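Local atomic coordinates of molybdopterin biosynthesis moeA protein (Pyrococcus horikoshii, PDB entry 1WU2), a protein that probably takes part in molybdenum cofactor biosynthesis, as MoeA proteins do in inserting molybdenum into molybdopterin. Residues V303-N308 with Y343-I348. Residues are numbered along the deposited sequence; the frame is centred on the assembly and turned at random.
Sequences VFAQFN and YEFIKI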
loop_
_atom_site.group_PDB
_atom_site.type_symbol
_atom_site.label_atom_id
_atom_site.label_comp_id
_atom_site.label_asym_id
_atom_site.label_seq_id
_atom_site.Cartn_x
_atom_site.Cartn_y
_atom_site.Cartn_z
ATOM N N VAL A 303 -4.412 -18.120 -9.744
ATOM C CA VAL A 303 -3.086 -17.506 -9.866
ATOM C C VAL A 303 -2.859 -16.472 -8.762
ATOM O O VAL A 303 -1.748 -16.341 -8.256
ATOM C CB VAL A 303 -2.896 -16.824 -11.250
ATOM C CG1 VAL A 303 -1.653 -15.927 -11.269
ATOM C CG2 VAL A 303 -2.805 -17.864 -12.338
ATOM N N PHE A 304 -3.913 -15.743 -8.404
ATOM C CA PHE A 304 -3.848 -14.693 -7.388
ATOM C C PHE A 304 -3.521 -15.278 -6.018
ATOM O O PHE A 304 -2.669 -14.758 -5.304
ATOM C CB PHE A 304 -5.180 -13.942 -7.334
ATOM C CG PHE A 304 -5.192 -12.767 -6.389
ATOM C CD1 PHE A 304 -4.741 -11.519 -6.804
ATOM C CD2 PHE A 304 -5.688 -12.901 -5.097
ATOM C CE1 PHE A 304 -4.764 -10.431 -5.943
ATOM C CE2 PHE A 304 -5.716 -11.820 -4.231
ATOM C CZ PHE A 304 -5.252 -10.581 -4.653
ATOM N N ALA A 305 -4.207 -16.357 -5.662
ATOM C CA ALA A 305 -3.959 -17.056 -4.404
ATOM C C ALA A 305 -2.552 -17.654 -4.372
ATOM O O ALA A 305 -1.881 -17.633 -3.342
ATOM C CB ALA A 305 -4.994 -18.139 -4.198
ATOM N N GLN A 306 -2.108 -18.179 -5.509
ATOM C CA GLN A 306 -0.764 -18.735 -5.620
ATOM C C GLN A 306 0.305 -17.649 -5.517
ATOM O O GLN A 306 1.387 -17.892 -4.993
ATOM C CB GLN A 306 -0.608 -19.498 -6.931
ATOM C CG GLN A 306 -1.267 -20.871 -6.906
ATOM C CD GLN A 306 -1.328 -21.521 -8.273
ATOM O OE1 GLN A 306 -1.013 -20.891 -9.287
ATOM N NE2 GLN A 306 -1.734 -22.787 -8.306
ATOM N N PHE A 307 -0.003 -16.452 -6.007
ATOM C CA PHE A 307 0.953 -15.355 -5.964
ATOM C C PHE A 307 1.108 -14.851 -4.533
ATOM O O PHE A 307 2.220 -14.682 -4.050
ATOM C CB PHE A 307 0.537 -14.205 -6.886
ATOM C CG PHE A 307 1.493 -13.046 -6.854
ATOM C CD1 PHE A 307 2.555 -12.980 -7.740
ATOM C CD2 PHE A 307 1.352 -12.046 -5.906
ATOM C CE1 PHE A 307 3.448 -11.928 -7.690
ATOM C CE2 PHE A 307 2.242 -10.990 -5.853
ATOM C CZ PHE A 307 3.291 -10.929 -6.743
ATOM N N ASN A 308 -0.014 -14.625 -3.859
ATOM C CA ASN A 308 -0.003 -14.126 -2.486
ATOM C C ASN A 308 0.582 -15.118 -1.480
ATOM O O ASN A 308 1.241 -14.715 -0.520
ATOM C CB ASN A 308 -1.415 -13.715 -2.063
ATOM C CG ASN A 308 -1.797 -12.347 -2.583
ATOM O OD1 ASN A 308 -1.392 -11.331 -2.021
ATOM N ND2 ASN A 308 -2.571 -12.312 -3.664
ATOM N N TYR A 343 -5.801 -26.058 2.780
ATOM C CA TYR A 343 -5.467 -24.728 3.271
ATOM C C TYR A 343 -6.253 -23.703 2.457
ATOM O O TYR A 343 -5.950 -23.468 1.292
ATOM C CB TYR A 343 -3.962 -24.495 3.133
ATOM C CG TYR A 343 -3.423 -23.330 3.920
ATOM C CD1 TYR A 343 -3.378 -22.053 3.367
ATOM C CD2 TYR A 343 -2.937 -23.506 5.211
ATOM C CE1 TYR A 343 -2.878 -20.982 4.088
ATOM C CE2 TYR A 343 -2.434 -22.442 5.941
ATOM C CZ TYR A 343 -2.406 -21.182 5.374
ATOM O OH TYR A 343 -1.905 -20.121 6.091
ATOM N N GLU A 344 -7.261 -23.099 3.081
ATOM C CA GLU A 344 -8.214 -22.240 2.380
ATOM C C GLU A 344 -7.684 -20.821 2.190
ATOM O O GLU A 344 -7.327 -20.150 3.154
ATOM C CB GLU A 344 -9.555 -22.151 3.134
ATOM C CG GLU A 344 -10.039 -23.421 3.821
ATOM C CD GLU A 344 -10.391 -24.532 2.855
ATOM O OE1 GLU A 344 -10.523 -24.259 1.643
ATOM O OE2 GLU A 344 -10.536 -25.683 3.318
ATOM N N PHE A 345 -7.650 -20.372 0.941
ATOM C CA PHE A 345 -7.446 -18.967 0.614
ATOM C C PHE A 345 -8.834 -18.380 0.378
ATOM O O PHE A 345 -9.482 -18.681 -0.625
ATOM C CB PHE A 345 -6.568 -18.839 -0.634
ATOM C CG PHE A 345 -6.200 -17.422 -0.992
ATOM C CD1 PHE A 345 -6.969 -16.699 -1.894
ATOM C CD2 PHE A 345 -5.065 -16.827 -0.454
ATOM C CE1 PHE A 345 -6.623 -15.395 -2.246
ATOM C CE2 PHE A 345 -4.713 -15.527 -0.798
ATOM C CZ PHE A 345 -5.498 -14.807 -1.692
ATOM N N ILE A 346 -9.288 -17.557 1.315
ATOM C CA ILE A 346 -10.648 -17.029 1.307
ATOM C C ILE A 346 -10.620 -15.538 1.051
ATOM O O ILE A 346 -9.979 -14.796 1.786
ATOM C CB ILE A 346 -11.341 -17.306 2.664
ATOM C CG1 ILE A 346 -11.385 -18.810 2.958
ATOM C CG2 ILE A 346 -12.745 -16.701 2.688
ATOM C CD1 ILE A 346 -12.089 -19.642 1.895
ATOM N N LYS A 347 -11.332 -15.103 0.019
ATOM C CA LYS A 347 -11.389 -13.691 -0.340
ATOM C C LYS A 347 -12.367 -12.961 0.577
ATOM O O LYS A 347 -13.478 -13.426 0.807
ATOM C CB LYS A 347 -11.788 -13.529 -1.809
ATOM C CG LYS A 347 -10.765 -14.115 -2.784
ATOM C CD LYS A 347 -11.380 -14.445 -4.145
ATOM C CE LYS A 347 -12.135 -15.774 -4.130
ATOM N NZ LYS A 347 -11.243 -16.956 -3.895
ATOM N N ILE A 348 -11.925 -11.817 1.095
ATOM C CA ILE A 348 -12.661 -11.032 2.082
ATOM C C ILE A 348 -12.803 -9.590 1.609
ATOM O O ILE A 348 -11.856 -9.029 1.082
ATOM C CB ILE A 348 -11.866 -11.027 3.412
ATOM C CG1 ILE A 348 -11.718 -12.446 3.981
ATOM C CG2 ILE A 348 -12.499 -10.067 4.430
ATOM C CD1 ILE A 348 -13.016 -13.115 4.368
#
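Phe345 lays one face of its ring against Ala305: the methyl CB stands 3.6 Å from the ring centroid and 22° off the ring normal, which meets the geometry of a CH-pi contact. The methyl is displaced toward the rim, so the ring atom nearest to Ala305 CB is Phe345 CD1, at 3.4 Å. With CG anti to the backbone N (chi1 -175°), the Phe345 ring extends from the strand to the helix surface, where CE1 lies at the edge of the Phe304 ring, 3.9 Å from CD2 of Phe304. The two side chains cross at about a right angle. One turn on, CB of Asn308 reaches CE2 of Phe345 at 4.0 Å. ND2 of Asn308 donates to O of Phe304 (2.9 Å) from above the carbonyl plane, and Asn308 N from the opposite face; the ND2 bond helps hold the amide over the Phe304 ring. Cutting Phe345 back to alanine is likely to leave the Ala305 methyl without its ring face and the Phe304 edge without its neighbour. Tyr375 of strand 374-378 stacks on Phe345. Helix 300-319 of the probable molybdopterin-binding domain thus packs on strand 343-351 of C-terminal domain IV, the axes of segments 303-308 and 343-348 approaching to 9.8 Å at 109°, with helix 212-222 touching Val303 and Phe307.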